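Local coordinates for protein methyltransferase WBDD (Escherichia coli, PDB 4AZS) that regulates the chain length of the O antigen in Escherichia coli O9a as a bifunctional kinase and methyltransferase, at residues T277-E280 / S281-K285; A354-Q358 / G359-D363; L431-P434 / W435-L439. One frame throughout, in Å; residues are numbered along the deposited sequence.

Contact 1: T277-E280 / S281-K285; sequences TAEE and SQRNK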
ATOM      1  N   THR A 277     -39.132  10.053 -21.595  1.00 57.64           N
ATOM      2  CA  THR A 277     -38.795  10.556 -22.924  1.00 58.47           C
ATOM      3  C   THR A 277     -39.654  11.803 -23.204  1.00 55.34           C
ATOM      4  O   THR A 277     -40.632  12.048 -22.497  1.00 51.57           O
ATOM      5  CB  THR A 277     -39.108   9.506 -24.008  1.00 60.53           C
ATOM      6  OG1 THR A 277     -40.532   9.342 -24.117  1.00 59.98           O
ATOM      7  CG2 THR A 277     -38.457   8.160 -23.670  1.00 62.44           C
ATOM      8  N   ALA A 278     -39.284  12.569 -24.231  1.00 57.91           N
ATOM      9  CA  ALA A 278     -40.089  13.701 -24.727  1.00 58.50           C
ATOM     10  C   ALA A 278     -41.549  13.263 -24.986  1.00 60.73           C
ATOM     11  O   ALA A 278     -42.494  13.894 -24.509  1.00 55.79           O
ATOM     12  CB  ALA A 278     -39.484  14.267 -26.014  1.00 58.66           C
ATOM     13  N   GLU A 279     -41.731  12.174 -25.729  1.00 62.73           N
ATOM     14  CA  GLU A 279     -43.077  11.710 -26.009  1.00 63.70           C
ATOM     15  C   GLU A 279     -43.844  11.419 -24.709  1.00 61.43           C
ATOM     16  O   GLU A 279     -45.027  11.783 -24.628  1.00 54.14           O
ATOM     17  CB  GLU A 279     -43.102  10.506 -26.964  1.00 72.66           C
ATOM     18  CG  GLU A 279     -44.412  10.415 -27.750  1.00 77.78           C
ATOM     19  CD  GLU A 279     -44.502   9.198 -28.669  1.00 91.60           C
ATOM     20  OE1 GLU A 279     -43.521   8.418 -28.746  1.00 98.33           O
ATOM     21  OE2 GLU A 279     -45.558   9.014 -29.321  1.00 97.09           O
ATOM     22  N   GLU A 280     -43.203  10.809 -23.696  1.00 58.26           N
ATOM     23  CA  GLU A 280     -43.951  10.439 -22.467  1.00 58.59           C
ATOM     24  C   GLU A 280     -44.421  11.659 -21.674  1.00 58.10           C
ATOM     25  O   GLU A 280     -45.565  11.685 -21.237  1.00 55.85           O
ATOM     26  CB  GLU A 280     -43.174   9.487 -21.551  1.00 59.80           C
ATOM     27  CG  GLU A 280     -42.947   8.111 -22.167  1.00 65.58           C
ATOM     28  CD  GLU A 280     -41.797   7.325 -21.536  1.00 67.87           C
ATOM     29  OE1 GLU A 280     -40.766   7.927 -21.123  1.00 66.67           O
ATOM     30  OE2 GLU A 280     -41.929   6.084 -21.469  1.00 68.34           O
ATOM     31  N   SER A 281     -43.543  12.650 -21.496  1.00 55.67           N
ATOM     32  CA  SER A 281     -43.914  13.945 -20.874  1.00 55.34           C
ATOM     33  C   SER A 281     -45.074  14.578 -21.599  1.00 52.45           C
ATOM     34  O   SER A 281     -45.968  15.087 -20.966  1.00 47.81           O
ATOM     35  CB  SER A 281     -42.768  14.979 -20.944  1.00 54.33           C
ATOM     36  OG  SER A 281     -41.526  14.397 -20.627  1.00 58.20           O
ATOM     37  N   GLN A 282     -45.022  14.598 -22.933  1.00 56.13           N
ATOM     38  CA  GLN A 282     -46.107  15.187 -23.700  1.00 60.59           C
ATOM     39  C   GLN A 282     -47.408  14.387 -23.503  1.00 57.38           C
ATOM     40  O   GLN A 282     -48.488  14.974 -23.499  1.00 52.45           O
ATOM     41  CB  GLN A 282     -45.741  15.322 -25.176  1.00 67.76           C
ATOM     42  CG  GLN A 282     -46.338  16.564 -25.826  1.00 75.94           C
ATOM     43  CD  GLN A 282     -45.518  17.067 -27.012  1.00 89.97           C
ATOM     44  OE1 GLN A 282     -44.281  17.098 -26.959  1.00102.45           O
ATOM     45  NE2 GLN A 282     -46.201  17.476 -28.086  1.00 90.29           N
ATOM     46  N   ARG A 283     -47.301  13.073 -23.293  1.00 54.38           N
ATOM     47  CA  ARG A 283     -48.481  12.255 -23.081  1.00 56.42           C
ATOM     48  C   ARG A 283     -49.043  12.452 -21.685  1.00 51.98           C
ATOM     49  O   ARG A 283     -50.264  12.486 -21.518  1.00 48.61           O
ATOM     50  CB  ARG A 283     -48.239  10.778 -23.408  1.00 62.19           C
ATOM     51  CG  ARG A 283     -48.539  10.479 -24.880  1.00 71.24           C
ATOM     52  CD  ARG A 283     -48.353   9.018 -25.281  1.00 80.95           C
ATOM     53  NE  ARG A 283     -46.984   8.743 -25.744  1.00 88.07           N
ATOM     54  CZ  ARG A 283     -46.218   7.736 -25.318  1.00 88.93           C
ATOM     55  NH1 ARG A 283     -46.669   6.846 -24.437  1.00 88.49           N
ATOM     56  NH2 ARG A 283     -44.989   7.605 -25.790  1.00 89.36           N
ATOM     57  N   ASN A 284     -48.167  12.602 -20.690  1.00 49.08           N
ATOM     58  CA  ASN A 284     -48.601  13.028 -19.364  1.00 44.99           C
ATOM     59  C   ASN A 284     -49.352  14.340 -19.473  1.00 42.93           C
ATOM     60  O   ASN A 284     -50.465  14.489 -18.917  1.00 40.67           O
ATOM     61  CB  ASN A 284     -47.413  13.180 -18.420  1.00 46.08           C
ATOM     62  CG  ASN A 284     -47.178  11.951 -17.563  1.00 46.59           C
ATOM     63  OD1 ASN A 284     -47.817  10.917 -17.755  1.00 43.47           O
ATOM     64  ND2 ASN A 284     -46.264  12.062 -16.589  1.00 42.44           N
ATOM     65  N   LYS A 285     -48.774  15.271 -20.232  1.00 40.83           N
ATOM     66  CA  LYS A 285     -49.355  16.590 -20.423  0.50 42.99           C
ATOM     67  C   LYS A 285     -50.715  16.476 -21.134  1.00 42.97           C
ATOM     68  O   LYS A 285     -51.713  17.104 -20.721  1.00 40.17           O
ATOM     69  CB  LYS A 285     -48.352  17.469 -21.209  0.50 45.39           C
ATOM     70  CG  LYS A 285     -48.492  18.975 -21.030  0.50 45.41           C
ATOM     71  CD  LYS A 285     -47.141  19.711 -21.192  0.50 48.02           C
ATOM     72  CE  LYS A 285     -47.348  21.193 -21.492  0.50 47.97           C
ATOM     73  NZ  LYS A 285     -46.245  22.089 -21.027  0.50 49.41           N
TER
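Glu279 and Arg283 face each other one turn apart on the outer side of a helix that begins right after Thr277. Glu279 CB lies 3.7 Å from Arg283 NH2. CG comes closer, at 3.5 Å from the same nitrogen, and sits at the edge of the guanidinium, in its plane. With CG anti to the backbone N (chi1 -154°), the chain runs straight out to the carboxylate. There Glu279 CD is 3.3 Å from Arg283 NH2 and OE1 makes a salt bridge of 3.4 Å to it, while OE2 stays farther from that nitrogen. The two flat groups stand almost perpendicular, 83° apart, so this is a single-nitrogen contact rather than a paired, fork-like one. The bend of Arg283 at its third torsion folds the guanidinium back over this turn, where Glu280 N lies over one of its faces; its NE is buried without a polar partner.

The helix start is closed by a capping box: Glu280 N donates to Thr277 OG1 (3.1 Å), and Thr277 N returns a bond of 2.7 Å to Glu280 OE1. Behind it the regular i to i+4 bonds begin with Ser281 N to Thr277 O.

The helix, 278-296, packs beside the five-stranded antiparallel sheet of the kinase domain, in a place consistent with the C-helix of protein kinases. Asn284 ties it there, its ND2 bonding Tyr268 O and Ser253 OG and its OD1 meeting Arg254. Ala278 and Ser281 pack on Asn102 and Glu24 of a second subunit.

Contact 2: A354-Q358 / G359-D363; sequences ALEKQ and GFWHD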
ATOM      1  N   ALA A 354     -73.589   5.558 -23.371  1.00 42.38           N
ATOM      2  CA  ALA A 354     -74.071   6.942 -23.201  1.00 42.85           C
ATOM      3  C   ALA A 354     -73.046   7.970 -23.665  1.00 40.81           C
ATOM      4  O   ALA A 354     -73.383   8.947 -24.324  1.00 40.68           O
ATOM      5  CB  ALA A 354     -74.425   7.197 -21.739  1.00 46.95           C
ATOM      6  N   LEU A 355     -71.785   7.739 -23.338  1.00 40.77           N
ATOM      7  CA  LEU A 355     -70.701   8.504 -23.955  1.00 40.01           C
ATOM      8  C   LEU A 355     -70.755   8.504 -25.464  1.00 37.97           C
ATOM      9  O   LEU A 355     -70.665   9.560 -26.092  1.00 41.51           O
ATOM     10  CB  LEU A 355     -69.358   7.946 -23.534  1.00 41.76           C
ATOM     11  CG  LEU A 355     -68.952   8.260 -22.110  1.00 45.20           C
ATOM     12  CD1 LEU A 355     -67.735   7.421 -21.767  1.00 46.67           C
ATOM     13  CD2 LEU A 355     -68.652   9.747 -21.941  1.00 49.20           C
ATOM     14  N   GLU A 356     -70.861   7.329 -26.054  1.00 35.53           N
ATOM     15  CA  GLU A 356     -70.873   7.218 -27.524  1.00 37.82           C
ATOM     16  C   GLU A 356     -72.022   8.004 -28.137  1.00 40.02           C
ATOM     17  O   GLU A 356     -71.848   8.657 -29.158  1.00 40.71           O
ATOM     18  CB  GLU A 356     -70.929   5.756 -27.966  1.00 35.50           C
ATOM     19  CG  GLU A 356     -71.134   5.532 -29.460  1.00 37.09           C
ATOM     20  CD  GLU A 356     -71.024   4.039 -29.800  1.00 36.92           C
ATOM     21  OE1 GLU A 356     -69.889   3.518 -29.834  1.00 37.36           O
ATOM     22  OE2 GLU A 356     -72.077   3.368 -29.948  1.00 35.84           O
ATOM     23  N   LYS A 357     -73.178   7.982 -27.489  1.00 41.31           N
ATOM     24  CA  LYS A 357     -74.339   8.744 -27.974  1.00 44.40           C
ATOM     25  C   LYS A 357     -74.068  10.233 -27.996  1.00 46.13           C
ATOM     26  O   LYS A 357     -74.653  10.937 -28.789  1.00 46.19           O
ATOM     27  CB  LYS A 357     -75.539   8.492 -27.076  1.00 48.72           C
ATOM     28  CG  LYS A 357     -76.201   7.150 -27.285  1.00 54.28           C
ATOM     29  CD  LYS A 357     -76.984   6.771 -26.042  1.00 62.29           C
ATOM     30  CE  LYS A 357     -77.880   5.568 -26.260  1.00 67.03           C
ATOM     31  NZ  LYS A 357     -79.195   6.019 -26.779  1.00 73.88           N
ATOM     32  N   GLN A 358     -73.188  10.706 -27.111  1.00 47.73           N
ATOM     33  CA  GLN A 358     -72.776  12.115 -27.090  1.00 49.87           C
ATOM     34  C   GLN A 358     -71.500  12.375 -27.897  1.00 48.26           C
ATOM     35  O   GLN A 358     -70.960  13.466 -27.853  1.00 51.30           O
ATOM     36  CB  GLN A 358     -72.555  12.589 -25.639  1.00 53.52           C
ATOM     37  CG  GLN A 358     -73.738  12.358 -24.708  1.00 55.01           C
ATOM     38  CD  GLN A 358     -74.988  13.088 -25.180  1.00 62.35           C
ATOM     39  OE1 GLN A 358     -74.925  14.239 -25.631  1.00 66.29           O
ATOM     40  NE2 GLN A 358     -76.129  12.417 -25.094  1.00 69.25           N
ATOM     41  N   GLY A 359     -71.010  11.367 -28.605  1.00 46.80           N
ATOM     42  CA  GLY A 359     -69.817  11.498 -29.449  1.00 44.95           C
ATOM     43  C   GLY A 359     -68.514  11.420 -28.680  1.00 43.24           C
ATOM     44  O   GLY A 359     -67.533  12.056 -29.056  1.00 43.57           O
ATOM     45  N   PHE A 360     -68.503  10.643 -27.604  1.00 41.27           N
ATOM     46  CA  PHE A 360     -67.308  10.422 -26.808  1.00 42.28           C
ATOM     47  C   PHE A 360     -67.002   8.915 -26.683  1.00 40.74           C
ATOM     48  O   PHE A 360     -67.903   8.099 -26.536  1.00 36.59           O
ATOM     49  CB  PHE A 360     -67.503  10.998 -25.400  1.00 43.24           C
ATOM     50  CG  PHE A 360     -67.483  12.479 -25.345  1.00 45.64           C
ATOM     51  CD1 PHE A 360     -66.289  13.160 -25.239  1.00 46.50           C
ATOM     52  CD2 PHE A 360     -68.656  13.202 -25.403  1.00 47.39           C
ATOM     53  CE1 PHE A 360     -66.260  14.544 -25.196  1.00 48.76           C
ATOM     54  CE2 PHE A 360     -68.640  14.589 -25.367  1.00 47.87           C
ATOM     55  CZ  PHE A 360     -67.440  15.261 -25.263  1.00 49.08           C
ATOM     56  N   TRP A 361     -65.716   8.576 -26.728  1.00 43.24           N
ATOM     57  CA  TRP A 361     -65.230   7.225 -26.513  1.00 41.10           C
ATOM     58  C   TRP A 361     -64.023   7.272 -25.623  1.00 41.95           C
ATOM     59  O   TRP A 361     -63.359   8.309 -25.486  1.00 41.31           O
ATOM     60  CB  TRP A 361     -64.863   6.555 -27.827  1.00 42.47           C
ATOM     61  CG  TRP A 361     -66.027   6.411 -28.798  1.00 44.82           C
ATOM     62  CD1 TRP A 361     -66.856   5.297 -28.972  1.00 41.67           C
ATOM     63  CD2 TRP A 361     -66.534   7.414 -29.763  1.00 45.78           C
ATOM     64  NE1 TRP A 361     -67.809   5.540 -29.929  1.00 43.57           N
ATOM     65  CE2 TRP A 361     -67.671   6.782 -30.450  1.00 45.85           C
ATOM     66  CE3 TRP A 361     -66.176   8.710 -30.107  1.00 48.02           C
ATOM     67  CZ2 TRP A 361     -68.407   7.448 -31.438  1.00 47.52           C
ATOM     68  CZ3 TRP A 361     -66.915   9.373 -31.104  1.00 48.58           C
ATOM     69  CH2 TRP A 361     -68.010   8.757 -31.748  1.00 49.88           C
ATOM     70  N   HIS A 362     -63.726   6.127 -25.027  1.00 40.55           N
ATOM     71  CA  HIS A 362     -62.584   5.980 -24.164  1.00 43.62           C
ATOM     72  C   HIS A 362     -61.647   4.992 -24.763  1.00 44.24           C
ATOM     73  O   HIS A 362     -62.011   3.865 -25.002  1.00 42.39           O
ATOM     74  CB  HIS A 362     -63.050   5.526 -22.797  1.00 43.81           C
ATOM     75  CG  HIS A 362     -61.988   5.576 -21.756  1.00 45.74           C
ATOM     76  ND1 HIS A 362     -60.899   4.793 -21.803  1.00 47.41           N
ATOM     77  CD2 HIS A 362     -61.887   6.321 -20.583  1.00 49.18           C
ATOM     78  CE1 HIS A 362     -60.110   5.057 -20.733  1.00 50.26           C
ATOM     79  NE2 HIS A 362     -60.720   5.982 -19.988  1.00 51.10           N
ATOM     80  N   ASP A 363     -60.408   5.408 -24.968  1.00 47.34           N
ATOM     81  CA  ASP A 363     -59.422   4.674 -25.757  1.00 52.83           C
ATOM     82  C   ASP A 363     -58.683   3.575 -24.978  1.00 56.53           C
ATOM     83  O   ASP A 363     -57.848   2.872 -25.546  1.00 60.32           O
ATOM     84  CB  ASP A 363     -58.380   5.708 -26.236  1.00 64.08           C
ATOM     85  CG  ASP A 363     -57.594   5.262 -27.446  1.00 69.61           C
ATOM     86  OD1 ASP A 363     -57.907   4.201 -28.036  1.00 76.45           O
ATOM     87  OD2 ASP A 363     -56.655   6.002 -27.805  1.00 76.31           O
TER
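Glu356 reaches across to Trp361 at a Schellman motif, which ends helix 341-357 with Gly359 as its C-prime residue. Positive phi at Gly359 turns the chain, Phe360 N bonds back to Leu355 O at 2.9 Å, and Gly359 N does the same to Glu356 O. Both donors lie above the carbonyl planes they meet, off the lone pairs.

The side chains of Leu355 and Phe360 cross at about a right angle, CD2 of the leucine resting 3.9 Å from CB of the phenylalanine. The Phe360 ring meanwhile carries Gln358 CB at its edge, in plane. The Trp361 side chain runs at roughly a right angle to that of Phe360, and its indole comes back to the last turn of the helix: Glu356 CA lies above one indole face, toward its rim, and the carboxylate plane is turned 51° from the ring.

Strand 361-362 pairs with 386-387 and runs into His362-Asp363-Asp364, which resembles the His-X-Asp start of a protein kinase catalytic loop. Glu356 OE1 also accepts from Phe452 N, and OE2 from Val453 N. Glu356 is stretched out, its first torsion at 172° taking CG to the far side from the backbone N, and it presents the anti lone pair of OE1 to Trp361 NE1, 2.9 Å away and nearly in the indole plane.

Contact 3: L431-P434 / W435-L439; sequences LPQP and WSNWL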
ATOM      1  N   LEU A 431     -64.303 -17.722 -21.712  1.00 69.19           N
ATOM      2  CA  LEU A 431     -65.675 -17.214 -21.582  1.00 61.18           C
ATOM      3  C   LEU A 431     -66.713 -18.330 -21.488  1.00 58.42           C
ATOM      4  O   LEU A 431     -66.901 -19.085 -22.431  1.00 63.85           O
ATOM      5  CB  LEU A 431     -66.035 -16.267 -22.727  1.00 57.51           C
ATOM      6  CG  LEU A 431     -65.322 -14.919 -22.848  1.00 60.26           C
ATOM      7  CD1 LEU A 431     -65.970 -14.098 -23.957  1.00 59.23           C
ATOM      8  CD2 LEU A 431     -65.362 -14.154 -21.533  1.00 59.68           C
ATOM      9  N   PRO A 432     -67.434 -18.410 -20.371  1.00 53.48           N
ATOM     10  CA  PRO A 432     -68.543 -19.313 -20.403  1.00 54.94           C
ATOM     11  C   PRO A 432     -69.743 -18.725 -21.190  1.00 49.30           C
ATOM     12  O   PRO A 432     -69.762 -17.535 -21.529  1.00 44.09           O
ATOM     13  CB  PRO A 432     -68.887 -19.454 -18.923  1.00 56.92           C
ATOM     14  CG  PRO A 432     -68.663 -18.088 -18.404  1.00 58.06           C
ATOM     15  CD  PRO A 432     -67.545 -17.488 -19.235  1.00 58.19           C
ATOM     16  N   GLN A 433     -70.691 -19.596 -21.509  1.00 49.22           N
ATOM     17  CA  GLN A 433     -71.990 -19.188 -21.994  1.00 55.35           C
ATOM     18  C   GLN A 433     -72.631 -18.401 -20.876  1.00 55.52           C
ATOM     19  O   GLN A 433     -72.431 -18.710 -19.709  1.00 61.91           O
ATOM     20  CB  GLN A 433     -72.845 -20.414 -22.323  1.00 56.60           C
ATOM     21  CG  GLN A 433     -72.396 -21.095 -23.588  1.00 59.51           C
ATOM     22  CD  GLN A 433     -73.460 -21.988 -24.234  1.00 64.98           C
ATOM     23  OE1 GLN A 433     -74.607 -21.581 -24.519  1.00 62.33           O
ATOM     24  NE2 GLN A 433     -73.056 -23.210 -24.524  1.00 70.13           N
ATOM     25  N   PRO A 434     -73.349 -17.334 -21.199  1.00 51.94           N
ATOM     26  CA  PRO A 434     -73.662 -16.701 -22.452  1.00 44.86           C
ATOM     27  C   PRO A 434     -72.752 -15.530 -22.878  1.00 39.55           C
ATOM     28  O   PRO A 434     -73.027 -14.878 -23.883  1.00 33.62           O
ATOM     29  CB  PRO A 434     -75.059 -16.179 -22.173  1.00 47.98           C
ATOM     30  CG  PRO A 434     -74.999 -15.762 -20.736  1.00 48.17           C
ATOM     31  CD  PRO A 434     -73.987 -16.633 -20.070  1.00 51.62           C
ATOM     32  N   TRP A 435     -71.665 -15.295 -22.171  1.00 37.36           N
ATOM     33  CA  TRP A 435     -70.688 -14.298 -22.602  1.00 38.20           C
ATOM     34  C   TRP A 435     -70.085 -14.646 -23.965  1.00 35.12           C
ATOM     35  O   TRP A 435     -69.888 -13.789 -24.868  1.00 30.86           O
ATOM     36  CB  TRP A 435     -69.619 -14.105 -21.508  1.00 45.20           C
ATOM     37  CG  TRP A 435     -70.135 -13.366 -20.286  1.00 50.66           C
ATOM     38  CD1 TRP A 435     -70.255 -11.988 -20.124  1.00 54.05           C
ATOM     39  CD2 TRP A 435     -70.625 -13.930 -19.027  1.00 57.27           C
ATOM     40  NE1 TRP A 435     -70.767 -11.674 -18.891  1.00 60.76           N
ATOM     41  CE2 TRP A 435     -71.007 -12.788 -18.183  1.00 61.59           C
ATOM     42  CE3 TRP A 435     -70.751 -15.214 -18.514  1.00 66.22           C
ATOM     43  CZ2 TRP A 435     -71.518 -12.955 -16.890  1.00 68.59           C
ATOM     44  CZ3 TRP A 435     -71.268 -15.376 -17.209  1.00 70.47           C
ATOM     45  CH2 TRP A 435     -71.648 -14.271 -16.419  1.00 68.34           C
ATOM     46  N   SER A 436     -69.811 -15.907 -24.159  1.00 34.89           N
ATOM     47  CA  SER A 436     -69.256 -16.359 -25.418  1.00 36.31           C
ATOM     48  C   SER A 436     -70.254 -16.164 -26.565  1.00 35.22           C
ATOM     49  O   SER A 436     -69.871 -15.838 -27.686  1.00 35.73           O
ATOM     50  CB  SER A 436     -68.914 -17.838 -25.292  1.00 39.50           C
ATOM     51  OG  SER A 436     -70.110 -18.539 -24.870  1.00 44.90           O
ATOM     52  N   ASN A 437     -71.526 -16.376 -26.267  1.00 34.36           N
ATOM     53  CA  ASN A 437     -72.602 -16.213 -27.248  1.00 35.21           C
ATOM     54  C   ASN A 437     -72.735 -14.761 -27.642  1.00 33.95           C
ATOM     55  O   ASN A 437     -72.937 -14.447 -28.794  1.00 31.46           O
ATOM     56  CB  ASN A 437     -73.904 -16.699 -26.648  1.00 35.55           C
ATOM     57  CG  ASN A 437     -73.843 -18.138 -26.262  1.00 37.43           C
ATOM     58  OD1 ASN A 437     -72.902 -18.835 -26.623  1.00 40.32           O
ATOM     59  ND2 ASN A 437     -74.836 -18.601 -25.518  1.00 40.55           N
ATOM     60  N   TRP A 438     -72.554 -13.878 -26.662  1.00 33.56           N
ATOM     61  CA  TRP A 438     -72.557 -12.420 -26.862  1.00 35.31           C
ATOM     62  C   TRP A 438     -71.495 -11.994 -27.843  1.00 35.98           C
ATOM     63  O   TRP A 438     -71.777 -11.322 -28.863  1.00 33.07           O
ATOM     64  CB  TRP A 438     -72.336 -11.768 -25.497  1.00 37.24           C
ATOM     65  CG  TRP A 438     -72.042 -10.311 -25.499  1.00 38.77           C
ATOM     66  CD1 TRP A 438     -72.677  -9.312 -26.201  1.00 37.51           C
ATOM     67  CD2 TRP A 438     -71.043  -9.627 -24.688  1.00 40.53           C
ATOM     68  NE1 TRP A 438     -72.128  -8.093 -25.907  1.00 36.53           N
ATOM     69  CE2 TRP A 438     -71.156  -8.215 -25.011  1.00 39.54           C
ATOM     70  CE3 TRP A 438     -70.101 -10.037 -23.749  1.00 44.91           C
ATOM     71  CZ2 TRP A 438     -70.343  -7.260 -24.422  1.00 42.20           C
ATOM     72  CZ3 TRP A 438     -69.277  -9.067 -23.159  1.00 46.78           C
ATOM     73  CH2 TRP A 438     -69.400  -7.712 -23.494  1.00 46.45           C
ATOM     74  N   LEU A 439     -70.286 -12.456 -27.593  1.00 34.43           N
ATOM     75  CA  LEU A 439     -69.161 -12.132 -28.448  1.00 40.07           C
ATOM     76  C   LEU A 439     -69.345 -12.727 -29.835  1.00 38.48           C
ATOM     77  O   LEU A 439     -69.037 -12.075 -30.839  1.00 35.26           O
ATOM     78  CB  LEU A 439     -67.851 -12.650 -27.819  1.00 46.46           C
ATOM     79  CG  LEU A 439     -66.753 -13.196 -28.744  1.00 53.25           C
ATOM     80  CD1 LEU A 439     -66.061 -12.051 -29.465  1.00 55.76           C
ATOM     81  CD2 LEU A 439     -65.693 -14.023 -27.998  1.00 54.26           C
TER
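The start of helix 435-443 is built on a proline-rich turn, with Pro434 at the N-cap position and a cis peptide bond between Gln433 and Pro434. Two carbonyl oxygens of the turn accept from helix amides: Ser436 N bonds Pro432 O at 3.1 Å and Trp438 N bonds Pro434 O at 3.0 Å.

Around this backbone frame the prolines and Trp435 pack together. Pro432 CG touches Trp435 CE3 at 3.6 Å, approaching the indole obliquely, while the Pro434 ring lies alongside Trp435, pointing the same way, with CD 3.9 Å from that same CE3. Phe411 meets the indole edge-to-face, and Leu345 of helix 341-357 packs on it too. Leu431, its CB directed toward the helix, sets CD2 4.3 Å from Trp435 CB and CD1 4.1 Å from Leu439 CD2, the two leucine side chains crossing at about a right angle; helix 475-485 lies against both leucines.

The polar link is between two amides. Asn437 ND2 donates to Gln433 OE1 (3.2 Å) along a nearly straight path of 173°, with the acceptor in the Asn437 amide plane; the Gln433 plane is turned 59° from it. Gln433, extended beyond CG, arrives from the loop side.

Both amides have further partners. Asn437 OD1 accepts from Ala468 N, and Gln433 OE1 has a weak bond with Ser467 OG. With ND2 donating and OD1 accepting, the buried Asn437 amide is held in one flip state, and it joins the helix start to the 467-468 region.

In the fold
All three contacts are local, each closing just one turn of backbone, and they follow one another along the chain without nesting or crossing. Contact 1 comes first, at the opening of helix 278-296 beside the five-stranded kinase sheet and next to a second subunit. Contact 2, its centre about 25 Å from that of contact 1, marks the end of helix 341-357 and the passage into strand 361-362, also in the kinase domain. Contact 3 opens helix 435-443, with its centre about 24 Å from that of contact 2. Helix 341-357 links these last two: its end is contact 2, and its earlier residues pack on Trp435 and Trp438 of contact 3.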